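Local coordinates for protein putative pectin lyase (PDB 7CHU) that serves as a tailspike of a deep-sea thermophilic bacteriophage, and probably recognises or cleaves a polysaccharide on the surface of the host cell, at residues Asn423-Lys428 and Thr456-Val461; Thr145-Thr150 and Met177-Gln182; Gly26-Val31 and Val41-Asn46. One frame throughout, in Å; residues are numbered along the deposited sequence.

Interaction 1 of 3, residues Asn423-Lys428 and Thr456-Val461; sequences NFIQPK and TDNSNV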
# COMPACT_ATOMS: atom_id res chain seq x y z
N ASN A 423 39.20 -3.18 -0.80
CA ASN A 423 39.57 -4.35 -0.03
C ASN A 423 38.62 -5.51 -0.28
O ASN A 423 37.46 -5.34 -0.67
CB ASN A 423 39.60 -4.03 1.46
CG ASN A 423 40.51 -2.87 1.78
OD1 ASN A 423 40.10 -1.90 2.41
ND2 ASN A 423 41.75 -2.98 1.35
N PHE A 424 39.13 -6.70 -0.01
CA PHE A 424 38.34 -7.93 0.02
C PHE A 424 38.25 -8.37 1.48
O PHE A 424 39.27 -8.63 2.11
CB PHE A 424 38.98 -9.00 -0.85
CG PHE A 424 39.03 -8.64 -2.32
CD1 PHE A 424 37.87 -8.68 -3.09
CD2 PHE A 424 40.22 -8.25 -2.92
CE1 PHE A 424 37.90 -8.34 -4.46
CE2 PHE A 424 40.26 -7.91 -4.28
CZ PHE A 424 39.08 -7.95 -5.04
N ILE A 425 37.03 -8.44 2.00
CA ILE A 425 36.79 -8.72 3.42
C ILE A 425 36.39 -10.17 3.59
O ILE A 425 35.53 -10.67 2.86
CB ILE A 425 35.72 -7.78 3.99
CG1 ILE A 425 36.23 -6.33 3.92
CG2 ILE A 425 35.34 -8.21 5.40
CD1 ILE A 425 35.32 -5.32 4.58
N GLN A 426 37.01 -10.85 4.54
CA GLN A 426 36.71 -12.23 4.91
C GLN A 426 35.89 -12.19 6.19
O GLN A 426 36.44 -11.94 7.27
CB GLN A 426 38.00 -13.03 5.12
CG GLN A 426 37.80 -14.50 5.41
CD GLN A 426 39.12 -15.25 5.59
OE1 GLN A 426 39.71 -15.25 6.68
NE2 GLN A 426 39.60 -15.87 4.52
N PRO A 427 34.57 -12.45 6.13
CA PRO A 427 33.73 -12.29 7.33
C PRO A 427 34.05 -13.26 8.45
O PRO A 427 34.15 -12.85 9.61
CB PRO A 427 32.31 -12.50 6.79
CG PRO A 427 32.40 -12.25 5.37
CD PRO A 427 33.76 -12.71 4.94
N LYS A 428 34.20 -14.56 8.14
CA LYS A 428 34.51 -15.58 9.13
C LYS A 428 36.00 -15.93 9.03
O LYS A 428 36.42 -16.58 8.07
CB LYS A 428 33.65 -16.83 8.93
CG LYS A 428 33.93 -17.93 9.96
CD LYS A 428 32.75 -18.88 10.06
CE LYS A 428 32.81 -19.75 11.31
NZ LYS A 428 31.56 -20.54 11.48
N THR A 456 41.05 -13.86 11.59
CA THR A 456 40.38 -12.72 12.21
C THR A 456 39.11 -12.39 11.43
O THR A 456 39.18 -12.16 10.22
CB THR A 456 41.31 -11.51 12.26
OG1 THR A 456 42.47 -11.85 13.02
CG2 THR A 456 40.62 -10.31 12.90
N ASP A 457 37.97 -12.37 12.11
CA ASP A 457 36.73 -12.03 11.42
C ASP A 457 36.81 -10.62 10.84
O ASP A 457 37.40 -9.71 11.43
CB ASP A 457 35.52 -12.12 12.37
CG ASP A 457 35.27 -13.52 12.89
OD1 ASP A 457 35.65 -14.51 12.24
OD2 ASP A 457 34.65 -13.62 13.97
N ASN A 458 36.23 -10.46 9.65
CA ASN A 458 36.09 -9.17 8.97
C ASN A 458 37.43 -8.53 8.58
O ASN A 458 37.50 -7.32 8.38
CB ASN A 458 35.25 -8.19 9.80
CG ASN A 458 33.81 -8.63 9.93
OD1 ASN A 458 33.20 -9.10 8.97
ND2 ASN A 458 33.24 -8.48 11.12
N SER A 459 38.48 -9.34 8.44
CA SER A 459 39.80 -8.87 8.06
C SER A 459 39.95 -8.75 6.54
O SER A 459 39.17 -9.30 5.76
CB SER A 459 40.87 -9.83 8.60
OG SER A 459 40.90 -11.02 7.85
N ASN A 460 40.98 -8.02 6.12
CA ASN A 460 41.30 -7.86 4.70
C ASN A 460 42.18 -9.01 4.24
O ASN A 460 43.16 -9.35 4.90
CB ASN A 460 42.00 -6.53 4.44
CG ASN A 460 41.09 -5.35 4.69
OD1 ASN A 460 39.87 -5.47 4.63
ND2 ASN A 460 41.68 -4.19 4.98
N VAL A 461 41.82 -9.61 3.10
CA VAL A 461 42.59 -10.71 2.54
C VAL A 461 42.96 -10.42 1.08
O VAL A 461 42.38 -9.55 0.43
CB VAL A 461 41.83 -12.05 2.64
CG1 VAL A 461 41.58 -12.41 4.09
CG2 VAL A 461 40.50 -11.98 1.86
O HOH W 1 41.93 -6.99 0.59
O HOH W 2 31.64 -11.22 10.17
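The amide of Asn460 lies stacked against that of Asn423, their planes 22° apart, with Asn460 OD1 3.5 Å from Asn423 CB; the same oxygen approaches Ile425 CG1. On the other face of the pairing, Val461 CG1 meets CB of Gln426 at 3.8 Å, the two side chains crossing at about a right angle. With CG anti to its backbone N (chi1 -175°), Gln426 runs on extended past Val461 to its amide, whose NE2 is bonded to Ser433 OG and Asn452 O and whose OE1 accepts from Ser454 N, so both polar atoms of the buried amide are satisfied. Strands 423-426 and 459-469 pair antiparallel here, beyond the parallel beta-helix; Val461 N gives a nearly straight bond to Phe424 O (2.9 Å), and Gln426 N another to Ser459 O (2.9 Å). A type II turn, Thr456 to Ser459, leads into the second strand. From the turn, Asn458 N reaches across to Pro427 O at 3.2 Å, coming from above the carbonyl plane, and bonds only weakly to Gln426 O. One water joins Phe424 N to Val461 O. Asn458 OD1 accepts from Asn379 ND2.

Interaction 2 of 3, residues Thr145-Thr150 and Met177-Gln182; sequences TCIKST and MCIDGQ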
# COMPACT_ATOMS: atom_id res chain seq x y z
N THR A 145 -9.74 20.50 15.04
CA THR A 145 -10.06 20.09 16.40
C THR A 145 -8.74 19.76 17.08
O THR A 145 -8.05 18.81 16.68
CB THR A 145 -11.00 18.88 16.43
OG1 THR A 145 -12.25 19.24 15.84
CG2 THR A 145 -11.23 18.43 17.89
N CYS A 146 -8.36 20.55 18.09
CA CYS A 146 -7.06 20.38 18.74
C CYS A 146 -7.23 20.33 20.26
O CYS A 146 -7.73 21.28 20.87
CB CYS A 146 -6.11 21.50 18.34
SG CYS A 146 -4.42 21.31 19.04
N ILE A 147 -6.80 19.23 20.86
CA ILE A 147 -6.77 19.09 22.32
C ILE A 147 -5.43 19.63 22.81
O ILE A 147 -4.37 19.17 22.36
CB ILE A 147 -6.97 17.63 22.73
CG1 ILE A 147 -8.15 16.97 21.96
CG2 ILE A 147 -7.15 17.51 24.23
CD1 ILE A 147 -9.53 17.59 22.16
N LYS A 148 -5.47 20.65 23.66
CA LYS A 148 -4.27 21.29 24.20
C LYS A 148 -4.06 20.83 25.64
O LYS A 148 -4.81 21.21 26.54
CB LYS A 148 -4.38 22.81 24.14
CG LYS A 148 -4.52 23.35 22.71
CD LYS A 148 -3.21 23.68 22.06
CE LYS A 148 -3.43 24.46 20.75
NZ LYS A 148 -2.14 24.68 20.02
N SER A 149 -3.03 20.03 25.86
CA SER A 149 -2.81 19.44 27.19
C SER A 149 -2.00 20.38 28.07
O SER A 149 -1.04 21.00 27.62
CB SER A 149 -2.05 18.12 27.06
OG SER A 149 -1.93 17.48 28.33
N THR A 150 -2.37 20.44 29.35
CA THR A 150 -1.50 21.00 30.37
C THR A 150 -1.05 19.93 31.36
O THR A 150 -0.55 20.27 32.44
CB THR A 150 -2.18 22.13 31.15
OG1 THR A 150 -3.20 21.57 31.98
CG2 THR A 150 -2.80 23.17 30.19
N MET A 177 -8.48 14.71 14.40
CA MET A 177 -8.20 15.66 15.48
C MET A 177 -6.73 15.53 15.87
O MET A 177 -6.07 14.55 15.52
CB MET A 177 -9.11 15.42 16.70
CG MET A 177 -8.70 14.22 17.56
SD MET A 177 -9.66 14.10 19.13
CE MET A 177 -11.25 13.80 18.43
N CYS A 178 -6.23 16.55 16.58
CA CYS A 178 -4.84 16.62 17.05
C CYS A 178 -4.82 16.62 18.57
O CYS A 178 -5.69 17.24 19.21
CB CYS A 178 -4.10 17.90 16.54
SG CYS A 178 -2.29 18.04 16.98
N ILE A 179 -3.85 15.92 19.16
CA ILE A 179 -3.50 16.08 20.56
C ILE A 179 -2.16 16.81 20.62
O ILE A 179 -1.15 16.32 20.09
CB ILE A 179 -3.40 14.73 21.29
CG1 ILE A 179 -4.79 14.11 21.47
CG2 ILE A 179 -2.75 14.93 22.68
CD1 ILE A 179 -5.29 13.32 20.25
N ASP A 180 -2.15 17.99 21.24
CA ASP A 180 -0.96 18.84 21.33
C ASP A 180 -0.53 18.90 22.80
O ASP A 180 -1.23 19.52 23.62
CB ASP A 180 -1.25 20.22 20.76
CG ASP A 180 -0.08 21.19 20.88
OD1 ASP A 180 1.01 20.83 21.43
OD2 ASP A 180 -0.25 22.35 20.42
N GLY A 181 0.61 18.26 23.11
CA GLY A 181 1.10 18.19 24.48
C GLY A 181 1.75 19.46 24.99
O GLY A 181 2.04 19.56 26.19
N GLN A 182 1.96 20.44 24.10
CA GLN A 182 2.53 21.74 24.46
C GLN A 182 3.88 21.59 25.17
O GLN A 182 4.23 22.40 26.03
CB GLN A 182 1.56 22.58 25.29
CG GLN A 182 0.17 22.76 24.62
CD GLN A 182 -0.70 23.80 25.32
OE1 GLN A 182 -0.74 24.94 24.89
NE2 GLN A 182 -1.44 23.39 26.36
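Asp180 sets its CG anti to the backbone N (chi1 177°), while Lys148 turns CG to the side of its own N and bends at chi2 (-91°); together these bring the ammonium over to the carboxylate. Lys148 NZ and Asp180 OD2 form a salt bridge of 3.0 Å, the oxygen being met on its anti side, 19° out of the carboxylate plane. The other oxygen, OD1, is used by its own chain: Gln182 N donates to it at 2.9 Å from above the carboxylate plane, closing an Asx turn. Both oxygens of Asp180 are thereby engaged.

Gln182 then reaches back across the pair. Its NE2 donates to Ser149 O at 2.7 Å; the acceptor lies near the plane of the Gln182 amide, whereas the donor stands well above the carbonyl plane of Ser149. The Gln182 and Lys148 side chains cross at about a right angle, with Gln182 NE2 3.7 Å from Lys148 CB.

Strands 145-149 and 177-180 are parallel neighbours on successive coils of the right-handed beta-helix expected of the pectate lyase-like family. Cys146 is level with Cys178, Ile147 with Ile179 and Lys148 with Asp180. The backbone ladder is regular, as in Asp180 N to Ile147 O at 2.8 Å and Ser149 N to Asp180 O at 2.9 Å.

On the face of the isoleucines, Ile147 CB lies 4.3 Å from Ile179 CG1, and Val157 of strand 156-160 packs against both residues. The opposite face carries Cys146, whose SG lies 3.8 Å from Asp180 CB; there Gly110 and Ser109 of a neighbouring subunit pack on Cys146 and Lys148.

Interaction 3 of 3, residues Gly26-Val31 and Val41-Asn46; sequences GDTVMV and VYRYEN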
# COMPACT_ATOMS: atom_id res chain seq x y z
N GLY A 26 -47.69 46.92 5.65
CA GLY A 26 -46.57 46.10 6.02
C GLY A 26 -46.34 45.97 7.50
O GLY A 26 -45.50 45.15 7.91
N ASP A 27 -47.04 46.75 8.32
CA ASP A 27 -46.92 46.63 9.76
C ASP A 27 -47.31 45.22 10.20
O ASP A 27 -48.32 44.67 9.75
CB ASP A 27 -47.79 47.68 10.47
CG ASP A 27 -47.14 49.05 10.47
OD1 ASP A 27 -46.10 49.20 9.78
OD2 ASP A 27 -47.67 49.97 11.14
N THR A 28 -46.50 44.64 11.08
CA THR A 28 -46.64 43.26 11.49
C THR A 28 -46.52 43.19 13.01
O THR A 28 -45.59 43.77 13.58
CB THR A 28 -45.59 42.38 10.80
OG1 THR A 28 -45.62 42.64 9.39
CG2 THR A 28 -45.85 40.91 11.04
N VAL A 29 -47.49 42.54 13.65
CA VAL A 29 -47.54 42.42 15.10
C VAL A 29 -48.00 41.02 15.46
O VAL A 29 -48.85 40.44 14.78
CB VAL A 29 -48.48 43.47 15.77
CG1 VAL A 29 -49.91 43.26 15.33
CG2 VAL A 29 -48.39 43.40 17.29
N MET A 30 -47.43 40.49 16.54
CA MET A 30 -47.87 39.24 17.12
C MET A 30 -48.69 39.54 18.37
O MET A 30 -48.36 40.46 19.13
CB MET A 30 -46.68 38.35 17.49
CG MET A 30 -47.03 37.11 18.27
SD MET A 30 -45.58 36.18 18.78
CE MET A 30 -45.01 35.54 17.21
N VAL A 31 -49.75 38.78 18.59
CA VAL A 31 -50.45 38.83 19.86
C VAL A 31 -50.10 37.56 20.63
O VAL A 31 -50.02 36.47 20.06
CB VAL A 31 -51.97 39.04 19.66
CG1 VAL A 31 -52.22 40.13 18.63
CG2 VAL A 31 -52.70 37.78 19.29
N VAL A 41 -49.91 36.04 14.19
CA VAL A 41 -49.18 37.16 13.64
C VAL A 41 -50.07 37.81 12.58
O VAL A 41 -50.57 37.13 11.68
CB VAL A 41 -47.83 36.72 13.05
CG1 VAL A 41 -47.19 37.83 12.23
CG2 VAL A 41 -46.87 36.29 14.16
N TYR A 42 -50.28 39.12 12.70
CA TYR A 42 -51.19 39.84 11.82
C TYR A 42 -50.40 40.86 11.03
O TYR A 42 -49.46 41.49 11.55
CB TYR A 42 -52.33 40.51 12.61
CG TYR A 42 -53.20 39.51 13.36
CD1 TYR A 42 -54.35 38.97 12.78
CD2 TYR A 42 -52.87 39.09 14.64
CE1 TYR A 42 -55.14 38.05 13.47
CE2 TYR A 42 -53.64 38.18 15.34
CZ TYR A 42 -54.77 37.66 14.75
OH TYR A 42 -55.52 36.75 15.47
N ARG A 43 -50.75 41.01 9.76
CA ARG A 43 -50.10 41.96 8.87
C ARG A 43 -51.14 42.90 8.31
O ARG A 43 -52.19 42.46 7.82
CB ARG A 43 -49.38 41.24 7.74
CG ARG A 43 -48.83 42.16 6.67
CD ARG A 43 -48.30 41.34 5.51
NE ARG A 43 -47.86 42.17 4.40
CZ ARG A 43 -46.66 42.71 4.31
NH1 ARG A 43 -45.78 42.51 5.29
NH2 ARG A 43 -46.33 43.46 3.27
N TYR A 44 -50.87 44.20 8.40
CA TYR A 44 -51.82 45.20 7.91
C TYR A 44 -51.64 45.31 6.40
O TYR A 44 -50.72 45.97 5.92
CB TYR A 44 -51.63 46.54 8.60
CG TYR A 44 -52.82 47.47 8.43
CD1 TYR A 44 -54.02 47.23 9.10
CD2 TYR A 44 -52.75 48.58 7.59
CE1 TYR A 44 -55.11 48.06 8.94
CE2 TYR A 44 -53.84 49.42 7.43
CZ TYR A 44 -55.01 49.16 8.10
OH TYR A 44 -56.09 49.99 7.94
N GLU A 45 -52.53 44.65 5.66
CA GLU A 45 -52.52 44.65 4.21
C GLU A 45 -53.71 45.45 3.71
O GLU A 45 -54.83 45.31 4.22
CB GLU A 45 -52.56 43.23 3.65
CG GLU A 45 -51.25 42.78 3.01
CD GLU A 45 -51.19 41.27 2.80
OE1 GLU A 45 -52.16 40.57 3.18
OE2 GLU A 45 -50.16 40.78 2.28
N ASN A 46 -53.46 46.28 2.69
CA ASN A 46 -54.48 47.16 2.12
C ASN A 46 -55.15 48.01 3.19
O ASN A 46 -54.71 49.14 3.45
CB ASN A 46 -55.53 46.34 1.35
CG ASN A 46 -54.90 45.44 0.30
OD1 ASN A 46 -54.92 44.22 0.42
ND2 ASN A 46 -54.31 46.05 -0.74
O HOH W 3 -45.36 40.64 7.66
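Thr28 OG1 is gripped twice, donating to Gly26 O at 2.9 Å and accepting from a water at 2.7 Å. That water also accepts a hydrogen bond from Arg43 NH1, so it links the hydroxyl to the guanidinium across a beta hairpin, strands 27-30 and 40-45, within the small N-terminal sheet. To get there, Arg43 swings its CG away from the backbone N (chi1 172°) and stays extended as far as NE. One face of its guanidinium is covered by Gly26 CA, 3.5 Å above the plane and offset toward the rim, while the water lies at the edge. Its NH2 has a further partner in Lys3 O, and NE makes a weak, long bond with Glu45 OE2 as part of a salt bridge.

The backbone carries the antiparallel register. Val29 and Tyr42 form a hydrogen-bonded pair, Tyr42 N meeting Val29 O at 2.8 Å almost straight, and Tyr44 N reaches Asp27 O. Gly26, whose phi is positive (96°), adds a bond from its N to Tyr44 O.

On the same face as Thr28 and Arg43, Val41 sets one methyl on Thr28 and one on Met30: CG1 on Thr28 CG2 at 3.6 Å, CG2 on Met30 CE at 3.7 Å. Two neighbouring subunits come in on this side, Leu58 of one packing on Val41 and Gln53 of the other on Met30. The opposite face holds Val29 and Tyr42, with Ile16 of helix 14-19 against both. Next to them, Val31 CG1 lies 4.1 Å from Tyr42 CE2.

How the interactions relate
From the N terminus the chain first meets interaction 3, where 26-31 and 41-46 pair in the N-terminal sheet; nine residues separate the segments of this hairpin. Interaction 2 follows: 26 residues, including strands 156-160 and 169-175, separate its segments, and facing residues are 32 apart, one coil of the beta-helix. Interaction 1 comes last and spans 27 residues, including strands 433-438 and 446-451, in the antiparallel region after the beta-helix. The three closures are in series, with no nesting or crossing. Interaction 2 sits between the others, its centre about 53 Å from each, and the centres of interactions 1 and 3 are about 102 Å apart, on opposite sides of the chain's centre.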